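PDB 6UUG: putative dehydrogenase from Pseudomonas fluorescens, which oxidises methanesulfinate, probably to methanesulfonate, as the flavin-dependent monooxygenase of a two-component system in bacterial sulfur assimilation. Local coordinates for residues N209-R214 / H379-R384; V91-A96 / M259-A264; A346-S351 / D390-K395. All blocks are in the same frame, centred on the assembly; numbering follows the deposited sequence.

Contact 1: residues N209-R214 / H379-R384; sequences NNIGQR and HWRNLR
Ile-211 and Arg-381 meet where a loop between strands 202-204 and 221-228 of the β-domain touches helix 378-386, in the C-terminal helical part of this acyl-CoA dehydrogenase-like fold. An Asx turn shapes the loop: Asn-210 OD1 receives the N-H of Gly-212 on a lone pair. Next, the Ile-211 carbonyl takes a hydrogen bond from Arg-381 NH1 at 2.7 Å, nearly head-on (C=O...N 175°) and close to the guanidinium plane. A bend at chi3 (-81°) brings the arginine there, and Asp-377 and Asp-51 hold its NE and NH2, so a planar cation with several N-H groups fits the place. Gly-212 lies 4.2 Å from Asn-382, CA to CA; a side chain on it would run into Arg-381 O. Gln-213 gives its backbone N-H to Asn-382 OD1 (2.9 Å) from above the amide plane. The two side-chain amides are turned 76° to each other, with Gln-213 OE1 3.6 Å from Asn-382 CB, while the glutamine's polar end bonds to Ser-100 and His-104. At Arg-214 the link passes through a water, which accepts from the backbone N at 3.0 Å and donates to Asn-382 OD1 at 2.8 Å.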
loop_
_atom_site.group_PDB
_atom_site.type_symbol
_atom_site.label_atom_id
_atom_site.label_comp_id
_atom_site.label_asym_id
_atom_site.label_seq_id
_atom_site.Cartn_x
_atom_site.Cartn_y
_atom_site.Cartn_z
ATOM N N ASN A 209 27.209 14.245 -11.926
ATOM C CA ASN A 209 26.858 13.095 -12.758
ATOM C C ASN A 209 25.919 12.214 -11.934
ATOM O O ASN A 209 26.374 11.408 -11.116
ATOM C CB ASN A 209 28.111 12.341 -13.194
ATOM C CG ASN A 209 27.879 11.468 -14.413
ATOM O OD1 ASN A 209 26.989 11.732 -15.228
ATOM N ND2 ASN A 209 28.684 10.420 -14.547
ATOM N N ASN A 210 24.617 12.372 -12.158
ATOM C CA ASN A 210 23.602 11.739 -11.327
ATOM C C ASN A 210 22.519 11.156 -12.229
ATOM O O ASN A 210 22.403 11.534 -13.396
ATOM C CB ASN A 210 23.029 12.761 -10.343
ATOM C CG ASN A 210 22.295 12.121 -9.196
ATOM O OD1 ASN A 210 21.179 11.634 -9.367
ATOM N ND2 ASN A 210 22.903 12.138 -8.007
ATOM N N ILE A 211 21.733 10.209 -11.693
ATOM C CA ILE A 211 20.702 9.587 -12.528
ATOM C C ILE A 211 19.534 10.537 -12.757
ATOM O O ILE A 211 18.805 10.402 -13.750
ATOM C CB ILE A 211 20.214 8.249 -11.939
ATOM C CG1 ILE A 211 19.568 8.469 -10.566
ATOM C CG2 ILE A 211 21.361 7.231 -11.907
ATOM C CD1 ILE A 211 18.432 7.508 -10.247
ATOM N N GLY A 212 19.325 11.503 -11.850
ATOM C CA GLY A 212 18.304 12.512 -12.024
ATOM C C GLY A 212 18.879 13.894 -11.760
ATOM O O GLY A 212 20.030 14.039 -11.335
ATOM N N GLN A 213 18.048 14.914 -12.008
ATOM C CA GLN A 213 18.462 16.312 -11.836
ATOM C C GLN A 213 19.752 16.607 -12.595
ATOM O O GLN A 213 20.665 17.260 -12.080
ATOM C CB GLN A 213 18.627 16.656 -10.353
ATOM C CG GLN A 213 17.343 16.582 -9.553
ATOM C CD GLN A 213 16.244 17.460 -10.126
ATOM O OE1 GLN A 213 15.492 17.035 -11.001
ATOM N NE2 GLN A 213 16.146 18.695 -9.631
ATOM N N ARG A 214 19.824 16.133 -13.839
ATOM C CA ARG A 214 21.100 16.036 -14.543
ATOM C C ARG A 214 21.605 17.365 -15.092
ATOM O O ARG A 214 22.680 17.387 -15.703
ATOM C CB ARG A 214 20.990 15.010 -15.674
ATOM C CG ARG A 214 20.811 13.586 -15.145
ATOM C CD ARG A 214 20.736 12.529 -16.246
ATOM N NE ARG A 214 21.725 12.728 -17.305
ATOM C CZ ARG A 214 23.025 12.445 -17.202
ATOM N NH1 ARG A 214 23.525 11.956 -16.072
ATOM N NH2 ARG A 214 23.832 12.664 -18.236
ATOM N N HIS A 379 10.863 11.513 -15.211
ATOM C CA HIS A 379 10.123 12.037 -14.066
ATOM C C HIS A 379 10.392 11.196 -12.827
ATOM O O HIS A 379 10.735 11.728 -11.771
ATOM C CB HIS A 379 8.622 12.070 -14.354
ATOM C CG HIS A 379 8.263 12.756 -15.638
ATOM N ND1 HIS A 379 8.408 14.115 -15.821
ATOM C CD2 HIS A 379 7.742 12.272 -16.791
ATOM C CE1 HIS A 379 8.003 14.437 -17.038
ATOM N NE2 HIS A 379 7.598 13.337 -17.649
ATOM N N TRP A 380 10.252 9.870 -12.942
ATOM C CA TRP A 380 10.550 9.009 -11.797
ATOM C C TRP A 380 11.996 9.197 -11.335
ATOM O O TRP A 380 12.258 9.336 -10.135
ATOM C CB TRP A 380 10.273 7.531 -12.140
ATOM C CG TRP A 380 10.417 6.600 -10.933
ATOM C CD1 TRP A 380 9.434 6.227 -10.048
ATOM C CD2 TRP A 380 11.621 5.952 -10.488
ATOM N NE1 TRP A 380 9.962 5.387 -9.078
ATOM C CE2 TRP A 380 11.298 5.209 -9.325
ATOM C CE3 TRP A 380 12.937 5.924 -10.961
ATOM C CZ2 TRP A 380 12.250 4.426 -8.641
ATOM C CZ3 TRP A 380 13.887 5.140 -10.275
ATOM C CH2 TRP A 380 13.533 4.429 -9.115
ATOM N N ARG A 381 12.959 9.202 -12.272
ATOM C CA ARG A 381 14.364 9.321 -11.864
ATOM C C ARG A 381 14.637 10.639 -11.151
ATOM O O ARG A 381 15.394 10.685 -10.171
ATOM C CB ARG A 381 15.294 9.211 -13.074
ATOM C CG ARG A 381 15.449 7.814 -13.602
ATOM C CD ARG A 381 16.536 7.795 -14.670
ATOM N NE ARG A 381 16.052 8.257 -15.967
ATOM C CZ ARG A 381 16.329 9.436 -16.521
ATOM N NH1 ARG A 381 17.090 10.333 -15.896
ATOM N NH2 ARG A 381 15.839 9.719 -17.722
ATOM N N ASN A 382 14.072 11.727 -11.669
ATOM C CA ASN A 382 14.269 13.031 -11.043
ATOM C C ASN A 382 13.686 13.049 -9.637
ATOM O O ASN A 382 14.319 13.527 -8.688
ATOM C CB ASN A 382 13.619 14.117 -11.907
ATOM C CG ASN A 382 14.380 14.367 -13.197
ATOM O OD1 ASN A 382 15.561 14.040 -13.299
ATOM N ND2 ASN A 382 13.707 14.958 -14.183
ATOM N N LEU A 383 12.464 12.555 -9.489
ATOM C CA LEU A 383 11.837 12.577 -8.177
ATOM C C LEU A 383 12.501 11.580 -7.240
ATOM O O LEU A 383 12.678 11.861 -6.055
ATOM C CB LEU A 383 10.340 12.294 -8.314
ATOM C CG LEU A 383 9.453 12.527 -7.103
ATOM C CD1 LEU A 383 9.627 13.942 -6.585
ATOM C CD2 LEU A 383 8.000 12.278 -7.512
ATOM N N ARG A 384 12.898 10.411 -7.751
ATOM C CA ARG A 384 13.591 9.452 -6.892
ATOM C C ARG A 384 14.862 10.047 -6.308
ATOM O O ARG A 384 15.185 9.804 -5.138
ATOM C CB ARG A 384 13.939 8.175 -7.677
ATOM C CG ARG A 384 14.786 7.129 -6.908
ATOM C CD ARG A 384 13.984 6.407 -5.826
ATOM N NE ARG A 384 13.729 7.288 -4.677
ATOM C CZ ARG A 384 13.034 6.963 -3.594
ATOM N NH1 ARG A 384 12.811 7.888 -2.645
ATOM N NH2 ARG A 384 12.542 5.735 -3.450
HETATM O O HOH W 1 17.628 14.596 -15.134
#

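Contact 2: residues V91-A96 / M259-A264; sequences VVREFA and MFLGIA
Arg-93 and Gly-262 mark the closest backbone approach of two helices, 85-96 of the N-terminal helical part and 247-277 of the C-terminal helical part of the acyl-CoA dehydrogenase-like fold. The segment axes come within 7.2 Å and cross at -36°. Such nearness rests on small residues: Gly-262 presents a bare CA to Arg-93 O at 3.5 Å in a CA-H...O contact, and a CB there would collide with that oxygen and with Ala-96 CB. Ala-96 is the matching small residue, its methyl lying 3.5 Å from Met-259 O.

Apolar side chains fill one flank. Val-92 CG1, which stands anti to its own nitrogen (chi1 172°), touches Met-259 CG at 3.7 Å in the methionine conformer described here, as the two chains pass at a slant. Ala-96 CB also meets Ile-263 CG1, at 4.3 Å, so the alanine methyl is set between the Met-259 backbone and the isoleucine.

On the other flank a charged group lies over a hydrocarbon. The Arg-93 chain is stretched out and carries its guanidinium across Leu-261, while Glu-265 and Glu-315 form salt bridges with NH2 and NH1. An arginine suits this place because its flat face can rest on a methyl while its nitrogens serve two acids. A leucine in place of Arg-93 would probably leave Glu-265 and Glu-315 without this cationic partner and take the flat group from over the Leu-261 methyl. That methyl, CD2, sits over the centre of the guanidinium, 3.5 Å from Arg-93 CZ.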
loop_
_atom_site.group_PDB
_atom_site.type_symbol
_atom_site.label_atom_id
_atom_site.label_comp_id
_atom_site.label_asym_id
_atom_site.label_seq_id
_atom_site.Cartn_x
_atom_site.Cartn_y
_atom_site.Cartn_z
ATOM N N VAL A 91 5.835 29.376 -9.892
ATOM C CA VAL A 91 6.668 29.320 -11.090
ATOM C C VAL A 91 7.651 28.152 -11.010
ATOM O O VAL A 91 7.872 27.455 -12.004
ATOM C CB VAL A 91 7.368 30.671 -11.321
ATOM C CG1 VAL A 91 8.426 30.543 -12.402
ATOM C CG2 VAL A 91 6.302 31.735 -11.708
ATOM N N VAL A 92 8.223 27.890 -9.827
ATOM C CA VAL A 92 9.068 26.700 -9.655
ATOM C C VAL A 92 8.303 25.438 -10.065
ATOM O O VAL A 92 8.806 24.586 -10.817
ATOM C CB VAL A 92 9.571 26.604 -8.197
ATOM C CG1 VAL A 92 10.279 25.275 -7.965
ATOM C CG2 VAL A 92 10.515 27.763 -7.851
ATOM N N ARG A 93 7.073 25.302 -9.562
ATOM C CA ARG A 93 6.216 24.166 -9.885
ATOM C C ARG A 93 5.953 24.072 -11.386
ATOM O O ARG A 93 5.998 22.981 -11.970
ATOM C CB ARG A 93 4.899 24.310 -9.111
ATOM C CG ARG A 93 3.745 23.393 -9.524
ATOM C CD ARG A 93 2.495 23.780 -8.706
ATOM N NE ARG A 93 1.285 23.009 -9.000
ATOM C CZ ARG A 93 0.113 23.248 -8.414
ATOM N NH1 ARG A 93 0.018 24.219 -7.505
ATOM N NH2 ARG A 93 -0.961 22.527 -8.731
ATOM N N GLU A 94 5.695 25.217 -12.030
ATOM C CA GLU A 94 5.409 25.215 -13.462
ATOM C C GLU A 94 6.612 24.746 -14.273
ATOM O O GLU A 94 6.462 23.984 -15.233
ATOM C CB GLU A 94 4.982 26.612 -13.910
ATOM C CG GLU A 94 4.485 26.655 -15.343
ATOM C CD GLU A 94 3.120 26.011 -15.513
ATOM O OE1 GLU A 94 2.349 25.951 -14.531
ATOM O OE2 GLU A 94 2.813 25.566 -16.639
ATOM N N PHE A 95 7.819 25.195 -13.906
ATOM C CA PHE A 95 9.013 24.719 -14.604
ATOM C C PHE A 95 9.206 23.223 -14.381
ATOM O O PHE A 95 9.554 22.488 -15.311
ATOM C CB PHE A 95 10.258 25.471 -14.139
ATOM C CG PHE A 95 10.351 26.883 -14.648
ATOM C CD1 PHE A 95 9.859 27.216 -15.897
ATOM C CD2 PHE A 95 10.934 27.867 -13.872
ATOM C CE1 PHE A 95 9.943 28.532 -16.367
ATOM C CE2 PHE A 95 11.031 29.177 -14.339
ATOM C CZ PHE A 95 10.534 29.497 -15.585
ATOM N N ALA A 96 8.942 22.752 -13.161
ATOM C CA ALA A 96 9.177 21.348 -12.829
ATOM C C ALA A 96 8.295 20.389 -13.620
ATOM O O ALA A 96 8.653 19.210 -13.751
ATOM C CB ALA A 96 8.980 21.127 -11.328
ATOM N N MET A 259 8.598 21.564 -6.413
ATOM C CA MET A 259 9.233 20.784 -7.478
ATOM C C MET A 259 8.614 19.396 -7.580
ATOM O O MET A 259 8.329 18.906 -8.684
ATOM C CB MET A 259 10.743 20.650 -7.228
ATOM C CG MET A 259 11.573 21.902 -7.418
ATOM S SD MET A 259 13.259 21.701 -6.757
ATOM C CE MET A 259 13.765 20.173 -7.536
ATOM N N PHE A 260 8.455 18.723 -6.430
ATOM C CA PHE A 260 7.900 17.375 -6.413
ATOM C C PHE A 260 6.504 17.344 -7.021
ATOM O O PHE A 260 6.169 16.441 -7.797
ATOM C CB PHE A 260 7.837 16.835 -4.975
ATOM C CG PHE A 260 9.181 16.685 -4.279
ATOM C CD1 PHE A 260 10.379 16.871 -4.946
ATOM C CD2 PHE A 260 9.218 16.353 -2.922
ATOM C CE1 PHE A 260 11.616 16.725 -4.271
ATOM C CE2 PHE A 260 10.439 16.215 -2.254
ATOM C CZ PHE A 260 11.628 16.399 -2.935
ATOM N N LEU A 261 5.656 18.298 -6.630
ATOM C CA LEU A 261 4.315 18.355 -7.199
ATOM C C LEU A 261 4.372 18.608 -8.702
ATOM O O LEU A 261 3.692 17.927 -9.478
ATOM C CB LEU A 261 3.483 19.433 -6.497
ATOM C CG LEU A 261 2.143 19.796 -7.146
ATOM C CD1 LEU A 261 1.212 18.605 -7.251
ATOM C CD2 LEU A 261 1.490 20.895 -6.284
ATOM N N GLY A 262 5.199 19.569 -9.129
ATOM C CA GLY A 262 5.342 19.843 -10.555
ATOM C C GLY A 262 5.775 18.624 -11.357
ATOM O O GLY A 262 5.245 18.358 -12.435
ATOM N N ILE A 263 6.733 17.862 -10.835
ATOM C CA ILE A 263 7.183 16.657 -11.541
ATOM C C ILE A 263 6.026 15.672 -11.720
ATOM O O ILE A 263 5.794 15.149 -12.819
ATOM C CB ILE A 263 8.355 16.004 -10.789
ATOM C CG1 ILE A 263 9.621 16.861 -10.870
ATOM C CG2 ILE A 263 8.615 14.613 -11.349
ATOM C CD1 ILE A 263 10.687 16.441 -9.847
ATOM N N ALA A 264 5.286 15.403 -10.638
ATOM C CA ALA A 264 4.140 14.497 -10.714
ATOM C C ALA A 264 3.074 15.008 -11.684
ATOM O O ALA A 264 2.482 14.219 -12.433
ATOM C CB ALA A 264 3.552 14.289 -9.315
#

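Contact 3: residues A346-S351 / D390-K395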
loop_
_atom_site.group_PDB
_atom_site.type_symbol
_atom_site.label_atom_id
_atom_site.label_comp_id
_atom_site.label_asym_id
_atom_site.label_seq_id
_atom_site.Cartn_x
_atom_site.Cartn_y
_atom_site.Cartn_z
ATOM N N ALA A 346 3.004 18.476 3.580
ATOM C CA ALA A 346 2.917 18.549 2.120
ATOM C C ALA A 346 4.069 17.812 1.445
ATOM O O ALA A 346 3.872 17.141 0.422
ATOM C CB ALA A 346 2.885 20.015 1.667
ATOM N N LYS A 347 5.283 17.933 1.996
ATOM C CA LYS A 347 6.443 17.288 1.390
ATOM C C LYS A 347 6.330 15.772 1.441
ATOM O O LYS A 347 6.669 15.089 0.460
ATOM C CB LYS A 347 7.728 17.757 2.088
ATOM C CG LYS A 347 8.985 17.386 1.276
ATOM C CD LYS A 347 10.259 18.040 1.798
ATOM C CE LYS A 347 11.486 17.474 1.064
ATOM N NZ LYS A 347 12.519 17.011 2.018
ATOM N N VAL A 348 5.875 15.210 2.573
ATOM C CA VAL A 348 5.706 13.757 2.645
ATOM C C VAL A 348 4.707 13.285 1.591
ATOM O O VAL A 348 4.963 12.326 0.849
ATOM C CB VAL A 348 5.289 13.330 4.062
ATOM C CG1 VAL A 348 4.923 11.845 4.082
ATOM C CG2 VAL A 348 6.453 13.579 5.017
ATOM N N ALA A 349 3.567 13.976 1.477
ATOM C CA ALA A 349 2.566 13.580 0.492
ATOM C C ALA A 349 3.102 13.721 -0.925
ATOM O O ALA A 349 2.950 12.806 -1.749
ATOM C CB ALA A 349 1.291 14.409 0.655
ATOM N N ALA A 350 3.737 14.854 -1.229
ATOM C CA ALA A 350 4.260 15.049 -2.581
ATOM C C ALA A 350 5.319 14.010 -2.910
ATOM O O ALA A 350 5.378 13.517 -4.037
ATOM C CB ALA A 350 4.844 16.447 -2.746
ATOM N N SER A 351 6.161 13.670 -1.933
ATOM C CA SER A 351 7.231 12.703 -2.172
ATOM C C SER A 351 6.664 11.325 -2.451
ATOM O O SER A 351 7.005 10.685 -3.458
ATOM C CB SER A 351 8.164 12.645 -0.955
ATOM O OG SER A 351 8.886 13.864 -0.808
ATOM N N ASP A 390 16.579 14.334 2.167
ATOM C CA ASP A 390 16.019 14.539 3.500
ATOM C C ASP A 390 15.156 13.306 3.756
ATOM O O ASP A 390 14.060 13.184 3.189
ATOM C CB ASP A 390 15.217 15.844 3.553
ATOM C CG ASP A 390 14.276 15.956 4.757
ATOM O OD1 ASP A 390 14.498 15.321 5.815
ATOM O OD2 ASP A 390 13.294 16.718 4.629
ATOM N N PRO A 391 15.632 12.351 4.562
ATOM C CA PRO A 391 14.982 11.030 4.603
ATOM C C PRO A 391 13.547 11.074 5.120
ATOM O O PRO A 391 13.264 11.596 6.202
ATOM C CB PRO A 391 15.898 10.208 5.525
ATOM C CG PRO A 391 16.821 11.182 6.175
ATOM C CD PRO A 391 16.918 12.367 5.276
ATOM N N LEU A 392 12.638 10.484 4.334
ATOM C CA LEU A 392 11.207 10.541 4.636
ATOM C C LEU A 392 10.873 9.946 6.001
ATOM O O LEU A 392 9.971 10.434 6.687
ATOM C CB LEU A 392 10.428 9.812 3.535
ATOM C CG LEU A 392 9.265 10.516 2.841
ATOM C CD1 LEU A 392 9.595 11.957 2.545
ATOM C CD2 LEU A 392 8.991 9.783 1.547
ATOM N N ASP A 393 11.576 8.886 6.419
ATOM C CA ASP A 393 11.220 8.257 7.687
ATOM C C ASP A 393 11.401 9.225 8.845
ATOM O O ASP A 393 10.640 9.194 9.813
ATOM C CB ASP A 393 12.054 7.000 7.922
ATOM C CG ASP A 393 11.645 5.853 7.027
ATOM O OD1 ASP A 393 10.425 5.627 6.861
ATOM O OD2 ASP A 393 12.554 5.201 6.484
ATOM N N TYR A 394 12.416 10.080 8.772
ATOM C CA TYR A 394 12.618 11.026 9.858
ATOM C C TYR A 394 11.691 12.231 9.752
ATOM O O TYR A 394 11.411 12.869 10.772
ATOM C CB TYR A 394 14.101 11.422 9.931
ATOM C CG TYR A 394 14.866 10.312 10.623
ATOM C CD1 TYR A 394 14.787 10.153 12.000
ATOM C CD2 TYR A 394 15.599 9.376 9.897
ATOM C CE1 TYR A 394 15.445 9.116 12.652
ATOM C CE2 TYR A 394 16.280 8.323 10.549
ATOM C CZ TYR A 394 16.186 8.206 11.924
ATOM O OH TYR A 394 16.829 7.185 12.588
ATOM N N LYS A 395 11.178 12.536 8.551
ATOM C CA LYS A 395 10.081 13.497 8.451
ATOM C C LYS A 395 8.829 12.974 9.139
ATOM O O LYS A 395 8.130 13.726 9.831
ATOM C CB LYS A 395 9.786 13.823 6.978
ATOM C CG LYS A 395 10.871 14.683 6.280
ATOM C CD LYS A 395 10.592 16.210 6.381
ATOM C CE LYS A 395 11.100 16.816 7.687
ATOM N NZ LYS A 395 11.419 18.280 7.575
HETATM O O HOH W 2 14.209 15.236 0.060
#
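The turn that leads into helix 392-405 packs here against the middle of helix 333-360, within the C-terminal helical bundle of the acyl-CoA dehydrogenase-like fold. Pro-391 holds the N-cap position of the later helix, and Asp-390 just before it turns its carboxylate to the earlier one. Lys-347 NZ gives a salt-bridging hydrogen bond to Asp-390 OD2 at 2.7 Å, meeting the oxygen on its anti side and 24° out of the carboxylate plane. The lysine runs out straight and turns only at its last torsion (chi4 -128°), which swings the ammonium toward the acid. The same nitrogen also bonds to Gln-253 and to a water 3.1 Å away. Lys-395 NZ adds a second, longer ion pair to Asp-390 OD2, at 3.8 Å.

Beside this polar group the helices meet through hydrocarbon. Leu-392 CD1 rests on Ser-351 CB at 3.8 Å and lies a little farther from Val-348 CG2, while the same CG2 touches Lys-395 CB at 3.9 Å. Leucine and valine suit a seam made mostly of carbon. Serine fits because it is small and satisfies its own hydroxyl: OG donates to Lys-347 O at 2.8 Å, from the face of that carbonyl opposite the one used by Ser-351 N. The Phe-260 ring packs on both Lys-347 and Ser-351. On the same later helix, Asp-393 and Tyr-394 reach a second subunit, bonding to His-299 and Asp-293 of that chain.

One carboxylate oxygen of the buried Asp-390 thus faces two ammonium groups, Lys-347 closely and Lys-395 at longer range, and its negative charge probably offsets the cost of burying Lys-347 while holding the start of helix 392-405 against its neighbour.

Overall arrangement
From the N terminus, helix 85-96 first finds its partner at 259-264, so contact 2 closes a loop that takes in the whole β-domain. The 209-214 strand connection lies within that loop but pairs beyond it, with 379-384; contact 1 therefore crosses contact 2 and ties the β-domain to the C-terminal helices. Contact 3 starts after contact 2 has closed, making these two serial, yet it crosses contact 1, since 346-351 falls inside that loop and 390-395 beyond its end. Helix 247-277 joins all three regions: Phe-260 touches Leu-383 on one side and Ser-351 on another. Contacts 1 and 3 also border a second subunit, whereas contact 2 stays within the chain.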